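Local coordinates for leucine aminopeptidase 1 (Caenorhabditis elegans, PDB 2HC9), which cleaves N-terminal amino acids, preferably leucine, from peptides as a zinc-dependent M17 aminopeptidase and probably acts as a digestive enzyme, at residues A248-G253 with D343-A348; I357-T362 with W453-I458. The protein carries 1 engineered substitution. All coordinates share one frame; numbering follows the deposited sequence.

Both interactions belong to the zinc-dependent catalytic domain, and their centres lie about 9 Å apart. Interaction 1 sets helix 337-350 against strand 246-254; interaction 2 pairs strand 356-361 with strand 452-457. Strands 246-254 and 356-361 are parallel neighbours in one mixed sheet, so the two contacts meet directly: Val-250 N lies 2.8 Å from Phe-358 O, and Val-250 O lies 2.9 Å from Met-360 N, both probable hydrogen bonds. Along the chain they come in series, with helix 337-350 leading into strand 356-361. The strands run toward the metal site, where Lys-252 binds zinc and Thr-362 hydrogen-bonds to the zinc ligand Asp-275.

Interaction 1. Residues A248-G253 with D343-A348; sequences ALVGKG and DGVFYA. With ZN (zinc ion), chain C.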
loop_
_atom_site.group_PDB
_atom_site.type_symbol
_atom_site.label_atom_id
_atom_site.label_comp_id
_atom_site.label_asym_id
_atom_site.label_seq_id
_atom_site.Cartn_x
_atom_site.Cartn_y
_atom_site.Cartn_z
ATOM N N ALA A 248 -17.818 -35.647 18.409
ATOM C CA ALA A 248 -16.545 -35.519 17.686
ATOM C C ALA A 248 -15.925 -34.169 17.982
ATOM O O ALA A 248 -16.620 -33.141 17.997
ATOM C CB ALA A 248 -16.749 -35.682 16.194
ATOM N N LEU A 249 -14.611 -34.177 18.222
ATOM C CA LEU A 249 -13.823 -32.966 18.369
ATOM C C LEU A 249 -12.890 -32.866 17.163
ATOM O O LEU A 249 -11.878 -33.573 17.093
ATOM C CB LEU A 249 -12.970 -33.013 19.657
ATOM C CG LEU A 249 -13.772 -33.263 20.936
ATOM C CD1 LEU A 249 -12.856 -33.528 22.139
ATOM C CD2 LEU A 249 -14.758 -32.106 21.245
ATOM N N VAL A 250 -13.244 -31.992 16.226
ATOM C CA VAL A 250 -12.494 -31.878 14.970
ATOM C C VAL A 250 -11.586 -30.641 15.097
ATOM O O VAL A 250 -12.062 -29.552 15.386
ATOM C CB VAL A 250 -13.442 -31.758 13.741
ATOM C CG1 VAL A 250 -12.632 -31.850 12.398
ATOM C CG2 VAL A 250 -14.554 -32.890 13.772
ATOM N N GLY A 251 -10.284 -30.811 14.861
ATOM C CA GLY A 251 -9.322 -29.725 15.044
ATOM C C GLY A 251 -8.540 -29.394 13.775
ATOM O O GLY A 251 -8.103 -30.295 13.038
ATOM N N LYS A 252 -8.348 -28.087 13.536
ATOM C CA LYS A 252 -7.491 -27.592 12.445
ATOM C C LYS A 252 -6.033 -27.697 12.843
ATOM O O LYS A 252 -5.584 -27.011 13.785
ATOM C CB LYS A 252 -7.807 -26.116 12.128
ATOM C CG LYS A 252 -6.856 -25.491 11.058
ATOM C CD LYS A 252 -7.194 -24.018 10.814
ATOM C CE LYS A 252 -6.131 -23.421 9.864
ATOM N NZ LYS A 252 -6.382 -21.959 9.535
ATOM N N GLY A 253 -5.306 -28.565 12.141
ATOM C CA GLY A 253 -3.890 -28.807 12.427
ATOM C C GLY A 253 -2.962 -28.355 11.314
ATOM O O GLY A 253 -2.164 -29.142 10.789
ATOM N N ASP A 343 -13.778 -31.596 5.315
ATOM C CA ASP A 343 -13.610 -33.056 5.262
ATOM C C ASP A 343 -13.730 -33.698 6.655
ATOM O O ASP A 343 -14.349 -34.756 6.811
ATOM C CB ASP A 343 -12.246 -33.404 4.674
ATOM C CG ASP A 343 -12.173 -33.198 3.160
ATOM O OD1 ASP A 343 -13.208 -32.882 2.513
ATOM O OD2 ASP A 343 -11.049 -33.362 2.633
ATOM N N GLY A 344 -13.120 -33.065 7.658
ATOM C CA GLY A 344 -13.113 -33.653 9.019
ATOM C C GLY A 344 -14.518 -33.754 9.594
ATOM O O GLY A 344 -14.889 -34.777 10.200
ATOM N N VAL A 345 -15.319 -32.714 9.380
ATOM C CA VAL A 345 -16.673 -32.681 9.897
ATOM C C VAL A 345 -17.592 -33.660 9.116
ATOM O O VAL A 345 -18.429 -34.361 9.695
ATOM C CB VAL A 345 -17.190 -31.214 9.905
ATOM C CG1 VAL A 345 -18.643 -31.162 10.121
ATOM C CG2 VAL A 345 -16.490 -30.390 10.996
ATOM N N PHE A 346 -17.413 -33.726 7.805
ATOM C CA PHE A 346 -18.143 -34.721 7.024
ATOM C C PHE A 346 -17.803 -36.159 7.454
ATOM O O PHE A 346 -18.683 -37.004 7.659
ATOM C CB PHE A 346 -17.900 -34.564 5.521
ATOM C CG PHE A 346 -18.741 -35.499 4.700
ATOM C CD1 PHE A 346 -20.078 -35.183 4.429
ATOM C CD2 PHE A 346 -18.218 -36.707 4.231
ATOM C CE1 PHE A 346 -20.875 -36.071 3.666
ATOM C CE2 PHE A 346 -19.005 -37.607 3.506
ATOM C CZ PHE A 346 -20.340 -37.275 3.207
ATOM N N TYR A 347 -16.527 -36.426 7.616
ATOM C CA TYR A 347 -16.107 -37.724 8.146
ATOM C C TYR A 347 -16.757 -38.041 9.492
ATOM O O TYR A 347 -17.247 -39.170 9.700
ATOM C CB TYR A 347 -14.583 -37.778 8.274
ATOM C CG TYR A 347 -14.046 -39.144 8.665
ATOM C CD1 TYR A 347 -13.673 -40.061 7.690
ATOM C CD2 TYR A 347 -13.923 -39.511 10.014
ATOM C CE1 TYR A 347 -13.140 -41.317 8.042
ATOM C CE2 TYR A 347 -13.403 -40.762 10.368
ATOM C CZ TYR A 347 -13.013 -41.640 9.389
ATOM O OH TYR A 347 -12.494 -42.864 9.763
ATOM N N ALA A 348 -16.748 -37.072 10.410
ATOM C CA ALA A 348 -17.335 -37.277 11.732
ATOM C C ALA A 348 -18.809 -37.625 11.615
ATOM O O ALA A 348 -19.283 -38.513 12.322
ATOM C CB ALA A 348 -17.159 -36.031 12.619
HETATM ZN ZN ZN C . -4.713 -21.321 8.391
HETATM O O HOH W 1 -5.541 -19.614 7.525
#
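Val-250 presses both methyl groups against the helix turn that begins at Gly-344, in the helix-on-sheet packing of the M17 catalytic domain. Its CG1, anti to the backbone N (chi1 -172°), rests 3.9 Å from Gly-344 CA, directly on the helix backbone. Gly-344 presents bare backbone to this methyl, and the CA atoms of Val-250 and Gly-344 are 6.2 Å apart. The other branch reaches along the helix: Val-250 CG2 is 4.2 Å from Ala-348 CB and also meets the side chain of Val-345 in one of that residue's two conformers. Where the strand enters the contact, two small side chains meet tip to tip, with Ala-248 CB 3.6 Å from Ala-348 CB. The contact is small, with 161 Å² buried, and consists of van der Waals packing of apolar side chains, partly against helix backbone.

The segments run nearly antiparallel, at 163° between their axes, with a closest axis separation of 8.6 Å. This direction fits a beta-alpha-beta crossover that runs from strand 297-307 through helix 337-350 to strand 356-361; the helix packs over strand 246-254, which lies between those two in the sheet and is parallel to both. Leu-341, one turn earlier on the helix, packs on both Val-250 and Lys-252. The helix is anchored too by Asp-343, whose carboxylate accepts backbone N-H groups of Leu-323 and Ile-220.

Two residues beyond Val-250, the strand delivers Lys-252 to the active site. Asp-257, Asp-275 and Glu-336 bind the same zinc ion, and a water completes the ligands found there. The fully extended lysine chain spans the distance from the sheet to the metal, ending with Lys-252 NZ 2.1 Å from the zinc.

Interaction 2. Residues I357-T362 with W453-I458; sequences IFDMAT and WLHLDI
Trp-453 and His-455 both reach across to Asp-359, joining two adjacent parallel strands of the catalytic domain's central mixed sheet by their side chains as well as their backbones. The indole of Trp-453 donates from NE1 to Asp-359 OD1 (2.9 Å), with the oxygen at the ring edge but tilted 17° from its plane. Leu-454 supplies two backbone bonds, its N-H to Ile-357 O and its carbonyl to Asp-359 N, while its CB touches CD1 of the Phe-358 ring at 3.9 Å.

His-455 ND1 makes a short, almost straight bond to Asp-359 OD2 (2.6 Å, 175° at the hydrogen), using the syn lone pair of an oxygen that lies in the imidazole plane. Asp-359 CG sits between its own backbone N and carbonyl carbon (chi1 77°), which swings the carboxylate toward the other strand; with each oxygen gripped by one ring N-H, its rotation is fixed. On the reverse face of the sheet, Leu-456 lies alongside Met-360, CD2 3.8 Å from SD, and its backbone bonds Asp-359 O and Ala-361 N. Asp-457 hydrogen-bonds through OD2 to Thr-364 OG1 and through OD1 to Leu-363 N, both in residues of the bicarbonate pocket. At the end of the strand Ile-458 crosses Met-360 at about a right angle, with Ile-458 CD1 3.7 Å from Met-360 CG, and Ile-458 N bonds Ala-361 O at 2.8 Å.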
loop_
_atom_site.group_PDB
_atom_site.type_symbol
_atom_site.label_atom_id
_atom_site.label_comp_id
_atom_site.label_asym_id
_atom_site.label_seq_id
_atom_site.Cartn_x
_atom_site.Cartn_y
_atom_site.Cartn_z
ATOM N N ILE A 357 -21.049 -32.498 16.795
ATOM C CA ILE A 357 -19.769 -32.277 16.090
ATOM C C ILE A 357 -19.264 -30.869 16.400
ATOM O O ILE A 357 -19.913 -29.868 16.074
ATOM C CB ILE A 357 -19.902 -32.464 14.554
ATOM C CG1 ILE A 357 -20.438 -33.875 14.223
ATOM C CG2 ILE A 357 -18.547 -32.151 13.841
ATOM C CD1 ILE A 357 -20.849 -34.055 12.754
ATOM N N PHE A 358 -18.121 -30.811 17.080
ATOM C CA PHE A 358 -17.430 -29.551 17.364
ATOM C C PHE A 358 -16.250 -29.470 16.436
ATOM O O PHE A 358 -15.532 -30.452 16.253
ATOM C CB PHE A 358 -16.907 -29.520 18.816
ATOM C CG PHE A 358 -17.986 -29.567 19.853
ATOM C CD1 PHE A 358 -18.617 -28.392 20.267
ATOM C CD2 PHE A 358 -18.323 -30.774 20.467
ATOM C CE1 PHE A 358 -19.601 -28.415 21.261
ATOM C CE2 PHE A 358 -19.315 -30.823 21.466
ATOM C CZ PHE A 358 -19.966 -29.632 21.853
ATOM N N ASP A 359 -16.013 -28.295 15.868
ATOM C CA ASP A 359 -14.740 -28.075 15.197
ATOM C C ASP A 359 -14.127 -26.815 15.785
ATOM O O ASP A 359 -14.841 -25.863 16.098
ATOM C CB ASP A 359 -14.894 -28.043 13.652
ATOM C CG ASP A 359 -15.467 -26.731 13.137
ATOM O OD1 ASP A 359 -16.682 -26.679 12.834
ATOM O OD2 ASP A 359 -14.696 -25.747 13.023
ATOM N N MET A 360 -12.817 -26.831 16.006
ATOM C CA MET A 360 -12.162 -25.688 16.618
ATOM C C MET A 360 -10.919 -25.393 15.804
ATOM O O MET A 360 -10.183 -26.312 15.421
ATOM C CB MET A 360 -11.772 -26.010 18.059
ATOM C CG MET A 360 -11.181 -24.810 18.806
ATOM S SD MET A 360 -10.957 -25.013 20.597
ATOM C CE MET A 360 -9.583 -26.204 20.714
ATOM N N ALA A 361 -10.677 -24.115 15.543
ATOM C CA ALA A 361 -9.665 -23.726 14.558
ATOM C C ALA A 361 -9.184 -22.321 14.837
ATOM O O ALA A 361 -9.967 -21.454 15.202
ATOM C CB ALA A 361 -10.238 -23.774 13.158
ATOM N N THR A 362 -7.895 -22.093 14.582
ATOM C CA THR A 362 -7.369 -20.729 14.454
ATOM C C THR A 362 -7.668 -20.287 13.020
ATOM O O THR A 362 -6.812 -20.390 12.140
ATOM C CB THR A 362 -5.836 -20.698 14.714
ATOM O OG1 THR A 362 -5.210 -21.657 13.868
ATOM C CG2 THR A 362 -5.530 -21.068 16.144
ATOM N N TRP A 453 -24.087 -29.076 15.519
ATOM C CA TRP A 453 -22.791 -28.729 14.956
ATOM C C TRP A 453 -22.403 -27.381 15.530
ATOM O O TRP A 453 -23.196 -26.438 15.508
ATOM C CB TRP A 453 -22.848 -28.654 13.405
ATOM C CG TRP A 453 -21.615 -27.954 12.816
ATOM C CD1 TRP A 453 -20.297 -28.271 13.038
ATOM C CD2 TRP A 453 -21.612 -26.813 11.948
ATOM N NE1 TRP A 453 -19.468 -27.382 12.362
ATOM C CE2 TRP A 453 -20.258 -26.494 11.669
ATOM C CE3 TRP A 453 -22.628 -26.029 11.373
ATOM C CZ2 TRP A 453 -19.898 -25.411 10.860
ATOM C CZ3 TRP A 453 -22.262 -24.959 10.558
ATOM C CH2 TRP A 453 -20.917 -24.667 10.302
ATOM N N LEU A 454 -21.175 -27.280 16.036
ATOM C CA LEU A 454 -20.669 -26.023 16.541
ATOM C C LEU A 454 -19.254 -25.810 16.022
ATOM O O LEU A 454 -18.367 -26.659 16.211
ATOM C CB LEU A 454 -20.701 -25.979 18.076
ATOM C CG LEU A 454 -20.300 -24.640 18.702
ATOM C CD1 LEU A 454 -21.169 -24.254 19.940
ATOM C CD2 LEU A 454 -18.762 -24.552 19.019
ATOM N N HIS A 455 -19.055 -24.656 15.395
ATOM C CA HIS A 455 -17.737 -24.234 14.895
ATOM C C HIS A 455 -17.188 -23.154 15.840
ATOM O O HIS A 455 -17.921 -22.250 16.236
ATOM C CB HIS A 455 -17.936 -23.655 13.476
ATOM C CG HIS A 455 -16.805 -22.781 13.027
ATOM N ND1 HIS A 455 -15.541 -23.278 12.782
ATOM C CD2 HIS A 455 -16.746 -21.446 12.784
ATOM C CE1 HIS A 455 -14.748 -22.284 12.416
ATOM N NE2 HIS A 455 -15.453 -21.160 12.413
ATOM N N LEU A 456 -15.910 -23.256 16.225
ATOM C CA LEU A 456 -15.352 -22.338 17.203
ATOM C C LEU A 456 -14.039 -21.796 16.625
ATOM O O LEU A 456 -13.089 -22.558 16.416
ATOM C CB LEU A 456 -15.079 -23.078 18.540
ATOM C CG LEU A 456 -14.542 -22.198 19.689
ATOM C CD1 LEU A 456 -15.552 -21.102 20.083
ATOM C CD2 LEU A 456 -14.207 -23.068 20.900
ATOM N N ASP A 457 -13.982 -20.490 16.385
ATOM C CA ASP A 457 -12.785 -19.835 15.835
ATOM C C ASP A 457 -11.990 -19.200 16.982
ATOM O O ASP A 457 -12.478 -18.301 17.693
ATOM C CB ASP A 457 -13.238 -18.757 14.829
ATOM C CG ASP A 457 -12.095 -18.175 13.977
ATOM O OD1 ASP A 457 -10.888 -18.297 14.287
ATOM O OD2 ASP A 457 -12.430 -17.554 12.942
ATOM N N ILE A 458 -10.758 -19.669 17.145
ATOM C CA ILE A 458 -9.956 -19.318 18.321
ATOM C C ILE A 458 -8.636 -18.635 17.920
ATOM O O ILE A 458 -7.677 -18.610 18.702
ATOM C CB ILE A 458 -9.671 -20.566 19.215
ATOM C CG1 ILE A 458 -8.848 -21.630 18.441
ATOM C CG2 ILE A 458 -10.991 -21.173 19.705
ATOM C CD1 ILE A 458 -8.179 -22.706 19.368
#